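Local coordinates for protein probable hydrolase (Pseudomonas aeruginosa, PDB 3OM8) that is probably an alpha/beta-hydrolase, perhaps acting as a 3-oxoadipate enol-lactonase, though its true substrate remains unproven, at residues Asp82-Leu87 against Gln108-His113; Tyr74-Leu79 against Thr198-Gln203; Ala95-Leu100 against Gly104-Trp109; Asn34-Thr39 against Ala189-Ala194. All coordinates share one frame; numbering follows the deposited sequence.

Interaction 1 (Asp82-Leu87 against Gln108-His113)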
# COMPACT_ATOMS: atom_id res chain seq x y z
N ASP B 82 13.55 -16.92 22.84
CA ASP B 82 14.38 -17.79 22.01
C ASP B 82 15.33 -16.96 21.13
O ASP B 82 16.52 -17.24 21.03
CB ASP B 82 13.50 -18.69 21.14
CG ASP B 82 12.81 -19.80 21.94
OD1 ASP B 82 13.09 -19.98 23.15
OD2 ASP B 82 11.97 -20.51 21.34
N VAL B 83 14.79 -15.91 20.51
CA VAL B 83 15.62 -15.04 19.68
C VAL B 83 16.67 -14.34 20.53
O VAL B 83 17.85 -14.35 20.21
CB VAL B 83 14.76 -14.02 18.87
CG1 VAL B 83 15.65 -13.03 18.14
CG2 VAL B 83 13.85 -14.76 17.89
N LEU B 84 16.24 -13.76 21.65
CA LEU B 84 17.16 -13.07 22.53
C LEU B 84 18.31 -13.96 22.97
O LEU B 84 19.45 -13.51 23.07
CB LEU B 84 16.43 -12.49 23.74
CG LEU B 84 15.38 -11.44 23.37
CD1 LEU B 84 14.76 -10.85 24.62
CD2 LEU B 84 16.00 -10.35 22.52
N GLU B 85 18.03 -15.24 23.23
CA GLU B 85 19.06 -16.17 23.68
C GLU B 85 20.00 -16.57 22.53
O GLU B 85 21.18 -16.82 22.76
CB GLU B 85 18.45 -17.41 24.34
CG GLU B 85 17.67 -17.11 25.62
CD GLU B 85 17.27 -18.37 26.39
OE1 GLU B 85 17.99 -19.39 26.31
OE2 GLU B 85 16.23 -18.33 27.08
N LEU B 86 19.46 -16.63 21.32
CA LEU B 86 20.30 -16.79 20.13
C LEU B 86 21.27 -15.62 20.01
O LEU B 86 22.48 -15.80 19.80
CB LEU B 86 19.44 -16.86 18.87
CG LEU B 86 18.76 -18.17 18.53
CD1 LEU B 86 17.86 -17.96 17.32
CD2 LEU B 86 19.80 -19.24 18.25
N LEU B 87 20.74 -14.41 20.14
CA LEU B 87 21.58 -13.22 20.01
C LEU B 87 22.65 -13.23 21.09
O LEU B 87 23.82 -12.99 20.80
CB LEU B 87 20.74 -11.93 20.07
CG LEU B 87 19.79 -11.69 18.88
CD1 LEU B 87 19.04 -10.37 19.01
CD2 LEU B 87 20.52 -11.73 17.55
N GLN B 108 7.15 -8.07 16.46
CA GLN B 108 6.46 -7.02 17.19
C GLN B 108 6.75 -7.12 18.69
O GLN B 108 6.94 -6.09 19.35
CB GLN B 108 4.96 -7.10 16.94
CG GLN B 108 4.56 -6.85 15.49
CD GLN B 108 3.18 -7.38 15.19
OE1 GLN B 108 2.18 -6.82 15.64
NE2 GLN B 108 3.11 -8.47 14.44
N TRP B 109 6.81 -8.35 19.20
CA TRP B 109 7.13 -8.60 20.60
C TRP B 109 8.53 -8.11 20.97
O TRP B 109 8.71 -7.44 21.99
CB TRP B 109 6.99 -10.09 20.96
CG TRP B 109 7.08 -10.35 22.44
CD1 TRP B 109 6.04 -10.42 23.31
CD2 TRP B 109 8.27 -10.57 23.21
NE1 TRP B 109 6.50 -10.67 24.58
CE2 TRP B 109 7.87 -10.76 24.55
CE3 TRP B 109 9.63 -10.61 22.90
CZ2 TRP B 109 8.79 -11.00 25.57
CZ3 TRP B 109 10.54 -10.85 23.93
CH2 TRP B 109 10.11 -11.04 25.24
N LEU B 110 9.52 -8.45 20.15
CA LEU B 110 10.88 -8.00 20.41
C LEU B 110 10.94 -6.46 20.43
O LEU B 110 11.63 -5.88 21.27
CB LEU B 110 11.85 -8.56 19.37
CG LEU B 110 12.01 -10.08 19.44
CD1 LEU B 110 12.63 -10.63 18.17
CD2 LEU B 110 12.84 -10.45 20.66
N ALA B 111 10.22 -5.82 19.53
CA ALA B 111 10.24 -4.36 19.46
C ALA B 111 9.60 -3.77 20.70
O ALA B 111 9.97 -2.69 21.15
CB ALA B 111 9.52 -3.87 18.21
N LEU B 112 8.64 -4.49 21.27
CA LEU B 112 7.96 -4.01 22.47
C LEU B 112 8.74 -4.28 23.75
O LEU B 112 8.75 -3.46 24.66
CB LEU B 112 6.56 -4.61 22.57
CG LEU B 112 5.52 -4.04 21.60
CD1 LEU B 112 4.29 -4.94 21.54
CD2 LEU B 112 5.14 -2.63 22.00
N HIS B 113 9.42 -5.42 23.81
CA HIS B 113 9.98 -5.88 25.08
C HIS B 113 11.50 -5.86 25.14
O HIS B 113 12.09 -5.85 26.22
CB HIS B 113 9.41 -7.26 25.44
CG HIS B 113 7.94 -7.25 25.66
ND1 HIS B 113 7.04 -7.65 24.70
CD2 HIS B 113 7.20 -6.85 26.72
CE1 HIS B 113 5.81 -7.51 25.16
NE2 HIS B 113 5.88 -7.03 26.39
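Leu110 reaches across to helix 82-87 and parts its two methyls between two neighbours there. CD1 of Leu110 lies 3.9 Å from CG1 of Val83, while its CD2 stands 3.7 Å from CD2 of Leu84. The leucines lie alongside, pointing opposite ways, and CD2 of Leu110 rests against CG of Leu84 as well. In Leu84, CG lies opposite the carbonyl carbon (chi1 -62°), which carries both methyls out from the helix; CD1 comes up to the rim of the Trp109 indole, 4.3 Å from CZ3 and near the ring plane. CD2 of Leu110 meets that ring at its edge as well, in plane. Val83, with its short branched side chain, meets the other methyl of Leu110, and no hydrogen bond joins the two segments.

One step out, His113 lies over a face of the indole, with ND1 3.0 Å above the plane and toward the rim. The same nitrogen donates to the backbone O of Trp109 at 3.2 Å, a bent bond of 139°, and that oxygen also accepts from His113 N in the last turn of the helix.

The short axes come no nearer than 11.5 Å and are inclined at 72°, a separation suited to long aliphatic side chains. Beyond the pair, Val83 also touches Tyr59 of strand 55-59, Leu110 touches Ile118 of strand 118-124, and Trp109 leans on Leu76 and Ala77 near the start of helix 76-90.

Interaction 2 (Tyr74-Leu79 against Thr198-Gln203)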
# COMPACT_ATOMS: atom_id res chain seq x y z
N TYR B 74 2.88 -22.80 23.86
CA TYR B 74 3.99 -21.85 23.88
C TYR B 74 3.39 -20.47 24.11
O TYR B 74 2.32 -20.18 23.60
CB TYR B 74 4.73 -21.82 22.55
CG TYR B 74 5.20 -23.17 22.04
CD1 TYR B 74 5.41 -24.24 22.90
CD2 TYR B 74 5.45 -23.35 20.69
CE1 TYR B 74 5.85 -25.46 22.41
CE2 TYR B 74 5.89 -24.55 20.20
CZ TYR B 74 6.08 -25.61 21.06
OH TYR B 74 6.51 -26.81 20.54
N THR B 75 4.06 -19.63 24.89
CA THR B 75 3.68 -18.22 24.97
C THR B 75 4.48 -17.40 23.94
O THR B 75 5.57 -17.79 23.52
CB THR B 75 3.98 -17.62 26.34
OG1 THR B 75 5.40 -17.59 26.54
CG2 THR B 75 3.33 -18.46 27.43
N LEU B 76 3.93 -16.25 23.54
CA LEU B 76 4.64 -15.35 22.64
C LEU B 76 5.98 -14.96 23.25
O LEU B 76 7.02 -14.99 22.58
CB LEU B 76 3.80 -14.10 22.35
CG LEU B 76 4.40 -13.10 21.36
CD1 LEU B 76 4.81 -13.79 20.06
CD2 LEU B 76 3.42 -11.95 21.09
N ALA B 77 5.95 -14.61 24.53
CA ALA B 77 7.13 -14.15 25.25
C ALA B 77 8.27 -15.16 25.16
O ALA B 77 9.43 -14.78 25.02
CB ALA B 77 6.78 -13.86 26.71
N ARG B 78 7.92 -16.44 25.26
CA ARG B 78 8.90 -17.51 25.17
C ARG B 78 9.51 -17.60 23.77
O ARG B 78 10.70 -17.84 23.63
CB ARG B 78 8.27 -18.85 25.55
CG ARG B 78 9.23 -20.03 25.55
CD ARG B 78 10.39 -19.84 26.54
NE ARG B 78 11.65 -19.62 25.84
CZ ARG B 78 12.83 -19.46 26.43
NH1 ARG B 78 13.91 -19.26 25.68
NH2 ARG B 78 12.93 -19.49 27.75
N LEU B 79 8.68 -17.42 22.74
CA LEU B 79 9.18 -17.42 21.37
C LEU B 79 10.11 -16.23 21.10
O LEU B 79 11.04 -16.32 20.29
CB LEU B 79 8.01 -17.41 20.37
CG LEU B 79 7.01 -18.56 20.45
CD1 LEU B 79 5.93 -18.39 19.38
CD2 LEU B 79 7.72 -19.90 20.30
N THR B 198 -2.50 -13.68 21.62
CA THR B 198 -1.89 -12.43 21.19
C THR B 198 -2.88 -11.35 20.75
O THR B 198 -3.67 -11.56 19.83
CB THR B 198 -0.92 -12.69 20.04
OG1 THR B 198 0.18 -13.46 20.53
CG2 THR B 198 -0.41 -11.37 19.48
N ASP B 199 -2.81 -10.20 21.40
CA ASP B 199 -3.43 -8.98 20.87
C ASP B 199 -2.54 -7.76 21.14
O ASP B 199 -2.60 -7.16 22.20
CB ASP B 199 -4.83 -8.76 21.44
CG ASP B 199 -5.55 -7.60 20.75
OD1 ASP B 199 -4.97 -7.00 19.83
OD2 ASP B 199 -6.70 -7.29 21.13
N LEU B 200 -1.71 -7.40 20.16
CA LEU B 200 -0.76 -6.31 20.35
C LEU B 200 -1.30 -4.94 19.90
O LEU B 200 -0.64 -3.93 20.10
CB LEU B 200 0.56 -6.62 19.64
CG LEU B 200 1.20 -7.93 20.09
CD1 LEU B 200 2.53 -8.17 19.40
CD2 LEU B 200 1.36 -7.95 21.62
N ARG B 201 -2.49 -4.91 19.32
CA ARG B 201 -3.02 -3.70 18.68
C ARG B 201 -2.85 -2.42 19.52
O ARG B 201 -2.36 -1.41 19.02
CB ARG B 201 -4.48 -3.89 18.26
CG ARG B 201 -4.71 -4.94 17.17
CD ARG B 201 -6.20 -5.18 16.93
NE ARG B 201 -6.85 -5.77 18.10
CZ ARG B 201 -8.16 -5.90 18.26
NH1 ARG B 201 -8.99 -5.49 17.31
NH2 ARG B 201 -8.65 -6.45 19.37
N ALA B 202 -3.25 -2.46 20.78
CA ALA B 202 -3.22 -1.28 21.63
C ALA B 202 -1.80 -0.88 22.07
O ALA B 202 -1.61 0.18 22.67
CB ALA B 202 -4.11 -1.49 22.85
N GLN B 203 -0.83 -1.74 21.78
CA GLN B 203 0.54 -1.53 22.24
C GLN B 203 1.46 -1.04 21.13
O GLN B 203 2.54 -0.51 21.41
CB GLN B 203 1.10 -2.83 22.81
CG GLN B 203 0.32 -3.41 23.98
CD GLN B 203 0.74 -4.82 24.32
OE1 GLN B 203 -0.05 -5.76 24.21
NE2 GLN B 203 2.00 -4.99 24.73
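Leu76 and Thr198 carry most of this contact, their side chains crossing at about a right angle. The packing rests on one methyl: CD2 of Leu76 touches the hydroxyl oxygen OG1 of Thr198 at 3.6 Å, a van der Waals contact, and CD1 of Leu200 at 4.2 Å. With CG of Leu76 opposite the backbone N (chi1 -177°), the branched end extends toward the loop. Threonine suits the facing position because its hydroxyl can be spent elsewhere, on Ala194 O, while the methyl CG2 faces the leucine. Leu200 also packs on Gln108.

Leu76 is the first residue of helix 76-90, and Thr75 before it is the N-cap: its OG1 accepts from Arg78 N at 3.1 Å. The contact thus joins the beginning of a helix of the alpha/beta-hydrolase fold to the loop from helix 185-196 to strand 211-216.

Charge shapes the loop. Arg201 takes Asp199 side-on, NE reaching OD1 and NH2 reaching OD2, each at 2.8 Å; both oxygens are met on their syn sides and lie in the guanidinium plane, against which the carboxylate is tilted. Asp199 OD1 accepts also from Arg201 N at 3.3 Å, closing an Asx turn; this N-H and NE come from opposite faces of the carboxylate, limiting its rotation. Arg201 also makes a cation-pi contact with Trp129, and Asp199 N donates to a bound MES, probably from the crystallisation liquor.

Interaction 3 (Ala95-Leu100 against Gly104-Trp109)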
# COMPACT_ATOMS: atom_id res chain seq x y z
N ALA B 95 20.54 -6.35 16.21
CA ALA B 95 20.41 -6.91 14.87
C ALA B 95 19.18 -6.35 14.19
O ALA B 95 18.26 -5.86 14.85
CB ALA B 95 20.30 -8.43 14.96
N HIS B 96 19.16 -6.43 12.86
CA HIS B 96 17.93 -6.18 12.14
C HIS B 96 17.10 -7.45 12.25
O HIS B 96 17.65 -8.54 12.34
CB HIS B 96 18.20 -5.87 10.66
CG HIS B 96 18.93 -4.59 10.43
ND1 HIS B 96 18.43 -3.37 10.84
CD2 HIS B 96 20.11 -4.33 9.82
CE1 HIS B 96 19.28 -2.42 10.50
NE2 HIS B 96 20.31 -2.97 9.88
N PHE B 97 15.78 -7.31 12.22
CA PHE B 97 14.90 -8.45 12.33
C PHE B 97 13.88 -8.45 11.22
O PHE B 97 13.18 -7.47 11.02
CB PHE B 97 14.18 -8.43 13.69
CG PHE B 97 13.38 -9.69 13.97
CD1 PHE B 97 13.94 -10.74 14.67
CD2 PHE B 97 12.07 -9.81 13.53
CE1 PHE B 97 13.20 -11.89 14.92
CE2 PHE B 97 11.33 -10.95 13.78
CZ PHE B 97 11.90 -11.99 14.47
N LEU B 98 13.79 -9.57 10.50
CA LEU B 98 12.72 -9.79 9.54
C LEU B 98 11.94 -11.06 9.90
O LEU B 98 12.50 -12.16 9.91
CB LEU B 98 13.29 -9.92 8.12
CG LEU B 98 12.40 -10.55 7.05
CD1 LEU B 98 11.00 -9.99 7.08
CD2 LEU B 98 13.03 -10.32 5.69
N GLY B 99 10.64 -10.90 10.17
CA GLY B 99 9.80 -12.03 10.53
C GLY B 99 8.58 -12.10 9.64
O GLY B 99 7.93 -11.09 9.39
N LEU B 100 8.29 -13.29 9.13
CA LEU B 100 7.10 -13.49 8.30
C LEU B 100 6.03 -14.26 9.07
O LEU B 100 6.30 -15.31 9.66
CB LEU B 100 7.47 -14.21 7.00
CG LEU B 100 6.36 -14.32 5.94
CD1 LEU B 100 6.90 -13.98 4.56
CD2 LEU B 100 5.76 -15.69 5.94
N GLY B 104 6.67 -12.62 12.34
CA GLY B 104 6.35 -11.20 12.40
C GLY B 104 5.78 -10.80 13.75
O GLY B 104 5.99 -9.67 14.22
N ILE B 105 5.06 -11.74 14.38
CA ILE B 105 4.50 -11.52 15.70
C ILE B 105 5.63 -11.51 16.73
O ILE B 105 5.67 -10.67 17.63
CB ILE B 105 3.44 -12.59 16.08
CG1 ILE B 105 2.35 -12.71 15.00
CG2 ILE B 105 2.79 -12.24 17.41
CD1 ILE B 105 1.21 -13.70 15.40
N VAL B 106 6.56 -12.45 16.58
CA VAL B 106 7.78 -12.41 17.37
C VAL B 106 8.48 -11.06 17.20
O VAL B 106 8.96 -10.47 18.17
CB VAL B 106 8.73 -13.57 17.01
CG1 VAL B 106 10.01 -13.47 17.81
CG2 VAL B 106 8.04 -14.91 17.27
N GLY B 107 8.52 -10.57 15.97
CA GLY B 107 9.11 -9.28 15.69
C GLY B 107 8.48 -8.16 16.49
O GLY B 107 9.17 -7.37 17.13
N GLN B 108 7.15 -8.07 16.46
CA GLN B 108 6.46 -7.02 17.19
C GLN B 108 6.75 -7.12 18.69
O GLN B 108 6.94 -6.09 19.35
CB GLN B 108 4.96 -7.10 16.94
CG GLN B 108 4.56 -6.85 15.49
CD GLN B 108 3.18 -7.38 15.19
OE1 GLN B 108 2.18 -6.82 15.64
NE2 GLN B 108 3.11 -8.47 14.44
N TRP B 109 6.81 -8.35 19.20
CA TRP B 109 7.13 -8.60 20.60
C TRP B 109 8.53 -8.11 20.97
O TRP B 109 8.71 -7.44 21.99
CB TRP B 109 6.99 -10.09 20.96
CG TRP B 109 7.08 -10.35 22.44
CD1 TRP B 109 6.04 -10.42 23.31
CD2 TRP B 109 8.27 -10.57 23.21
NE1 TRP B 109 6.50 -10.67 24.58
CE2 TRP B 109 7.87 -10.76 24.55
CE3 TRP B 109 9.63 -10.61 22.90
CZ2 TRP B 109 8.79 -11.00 25.57
CZ3 TRP B 109 10.54 -10.85 23.93
CH2 TRP B 109 10.11 -11.04 25.24
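Gly104 O, in the helix that packs against strand 95-100, is gripped by two nitrogens of Gln108. Gln108 N donates to Gly104 O at 3.0 Å, the ordinary helical bond, and Gln108 NE2 reaches the same oxygen at 3.1 Å from the opposite face of the carbonyl plane. NE2 stands well above that plane, 59° out of it, and not on a lone pair. The oxygen nevertheless lies within the amide plane of Gln108. NE2 has a second acceptor in Ser127 O, so the amide bridges the helix and the loop after strand 118-124.

At the N-terminal side of the same residue, Gly104 N lies 3.3 Å from Gly99 C, and the CA atoms of Gly99 and Gly104 are 4.0 Å apart. Gly99 has no side chain, and the two backbones can come together at this point. Further along, CE2 of Phe97 comes within 3.4 Å of CA of Gly107, where the bare backbone makes room for the ring. With CG opposite the backbone N (chi1 -172°), Phe97 turns its ring toward the helix, where CZ also meets CG1 of Val106 at 4.1 Å, both partners approaching obliquely.

Strand and helix run at 139° to each other, joined by a sharp turn. Such glycine-lined closeness is characteristic of the nucleophile elbow of alpha/beta-hydrolases, and the Gly99, Ser101 and Gly103 pattern is consistent with one here, Ser101 being the probable nucleophile.

Interaction 4 (Asn34-Thr39 against Ala189-Ala194). With EDO (1,2-ethanediol), chain F.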
# COMPACT_ATOMS: atom_id res chain seq x y z
N ASN B 34 10.69 -17.50 10.94
CA ASN B 34 9.87 -18.19 9.94
C ASN B 34 8.36 -18.17 10.19
O ASN B 34 7.91 -17.79 11.26
CB ASN B 34 10.32 -19.65 9.79
CG ASN B 34 11.83 -19.80 9.80
OD1 ASN B 34 12.55 -19.02 9.19
ND2 ASN B 34 12.32 -20.83 10.48
N SER B 35 7.60 -18.60 9.19
CA SER B 35 6.17 -18.84 9.37
C SER B 35 5.99 -20.10 10.20
O SER B 35 6.87 -20.96 10.27
CB SER B 35 5.50 -19.05 8.01
OG SER B 35 4.17 -19.55 8.15
N ILE B 36 4.83 -20.22 10.84
CA ILE B 36 4.46 -21.48 11.48
C ILE B 36 4.48 -22.55 10.40
O ILE B 36 4.19 -22.27 9.23
CB ILE B 36 3.04 -21.37 12.06
CG1 ILE B 36 2.72 -22.53 12.98
CG2 ILE B 36 2.01 -21.32 10.92
CD1 ILE B 36 1.28 -22.52 13.43
N GLY B 37 4.84 -23.78 10.76
CA GLY B 37 4.79 -24.87 9.81
C GLY B 37 5.91 -24.91 8.79
O GLY B 37 5.86 -25.72 7.86
N THR B 38 6.91 -24.05 8.93
CA THR B 38 8.02 -24.06 7.98
C THR B 38 9.35 -24.19 8.68
O THR B 38 9.42 -24.24 9.91
CB THR B 38 8.06 -22.78 7.08
OG1 THR B 38 8.45 -21.65 7.87
CG2 THR B 38 6.72 -22.52 6.40
N THR B 39 10.42 -24.25 7.88
CA THR B 39 11.78 -24.25 8.39
C THR B 39 12.56 -23.07 7.81
O THR B 39 12.07 -22.35 6.94
CB THR B 39 12.51 -25.53 8.02
OG1 THR B 39 12.73 -25.56 6.60
CG2 THR B 39 11.68 -26.77 8.43
N ALA B 189 0.64 -27.08 17.68
CA ALA B 189 -0.27 -26.84 18.79
C ALA B 189 0.27 -25.75 19.71
O ALA B 189 -0.47 -24.86 20.12
CB ALA B 189 -0.54 -28.14 19.58
N GLY B 190 1.55 -25.82 20.03
CA GLY B 190 2.18 -24.82 20.87
C GLY B 190 2.18 -23.44 20.25
O GLY B 190 1.95 -22.44 20.92
N SER B 191 2.44 -23.39 18.94
CA SER B 191 2.51 -22.12 18.22
C SER B 191 1.13 -21.47 18.08
O SER B 191 1.00 -20.27 18.29
CB SER B 191 3.19 -22.31 16.86
OG SER B 191 4.54 -22.74 17.02
N PHE B 192 0.11 -22.27 17.75
CA PHE B 192 -1.28 -21.82 17.76
C PHE B 192 -1.67 -21.15 19.08
O PHE B 192 -2.50 -20.24 19.10
CB PHE B 192 -2.26 -22.98 17.55
CG PHE B 192 -2.23 -23.58 16.18
CD1 PHE B 192 -1.93 -22.82 15.07
CD2 PHE B 192 -2.53 -24.92 15.99
CE1 PHE B 192 -1.91 -23.38 13.81
CE2 PHE B 192 -2.52 -25.49 14.73
CZ PHE B 192 -2.22 -24.72 13.63
N ALA B 193 -1.12 -21.62 20.19
CA ALA B 193 -1.47 -21.05 21.48
C ALA B 193 -0.83 -19.68 21.68
O ALA B 193 -1.46 -18.77 22.20
CB ALA B 193 -1.09 -22.01 22.62
N ALA B 194 0.42 -19.54 21.26
CA ALA B 194 1.09 -18.25 21.27
C ALA B 194 0.25 -17.25 20.49
O ALA B 194 -0.06 -16.17 20.97
CB ALA B 194 2.49 -18.35 20.67
C1 EDO F . 0.46 -17.15 12.37
O1 EDO F . -0.82 -17.21 11.72
C2 EDO F . 1.32 -18.36 11.97
O2 EDO F . 2.38 -18.08 11.03
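Ile36 supplies the apolar contact alone from its side, pushing its end against helix 189-194. CD1 of Ile36 lies 3.3 Å from CE1 of Phe192, close for two carbons, and approaches the ring obliquely; the side chains cross at about a right angle. Next to it CG1 of Ile36 stands 3.9 Å from CB of Ser191. The reach comes from an extended chain, with CG1 opposite the backbone N (chi1 -168°) and CD1 continuing the line. A small serine lets the isoleucine lie close to the helix, and its hydroxyl turns back to Gly187 O in the preceding turn. Phe156 of helix 150-160 touches both Ile36 and Phe192.

Hydrogen bonds fix the loop that presents Ile36. Residues 35-38 form a type II beta turn, in which Gly37 adopts a positive phi (76°) that glycine accommodates readily. Thr38 OG1 donates to Ser35 O at 3.0 Å, adding to a weak backbone bond from Thr38 N. Ser35 OG donates to Ile36 O at 2.9 Å, in the carbonyl plane and on a lone pair. Outside the turn, Gly37 N is linked to His64 NE2.

A 1,2-ethanediol, probably from the crystallisation liquor, sits beside the turn. Ile36 N donates to its O2 at 3.3 Å, nearly straight at 165°, CG2 of Ile36 borders its C2 at 3.2 Å, and the diol is also bonded to Ser101 OG and Leu102 N.

That the backbone N-H groups of Ile36 and Leu102 both bond to the diol, beside Ser101, is consistent with an oxyanion hole, while the CG1-CD1 branch of Ile36 packs on the helix.

In the fold
All four contacts are buried, at different depths. Interaction 3 lies deepest, its centre about 7 Å from the chain centre, and brings backbone against backbone, with one phenyl ring beside it, in a beta-alpha-beta unit. Interaction 1 uses the same helix 102-113, its Leu110 meeting Phe97, and is wholly apolar. Interaction 2 takes up the start of helix 76-90, which interaction 1 uses further on; both lie toward the outside, their centres about 14 and 13 Å from the chain centre, and in interaction 2 a salt bridge within the loop accompanies the packing. Interaction 4 sets a loop after strand 29-33 against helix 185-196, meeting interaction 2 through Tyr74 and Gly190 and interaction 3 through Ser35 and Leu100.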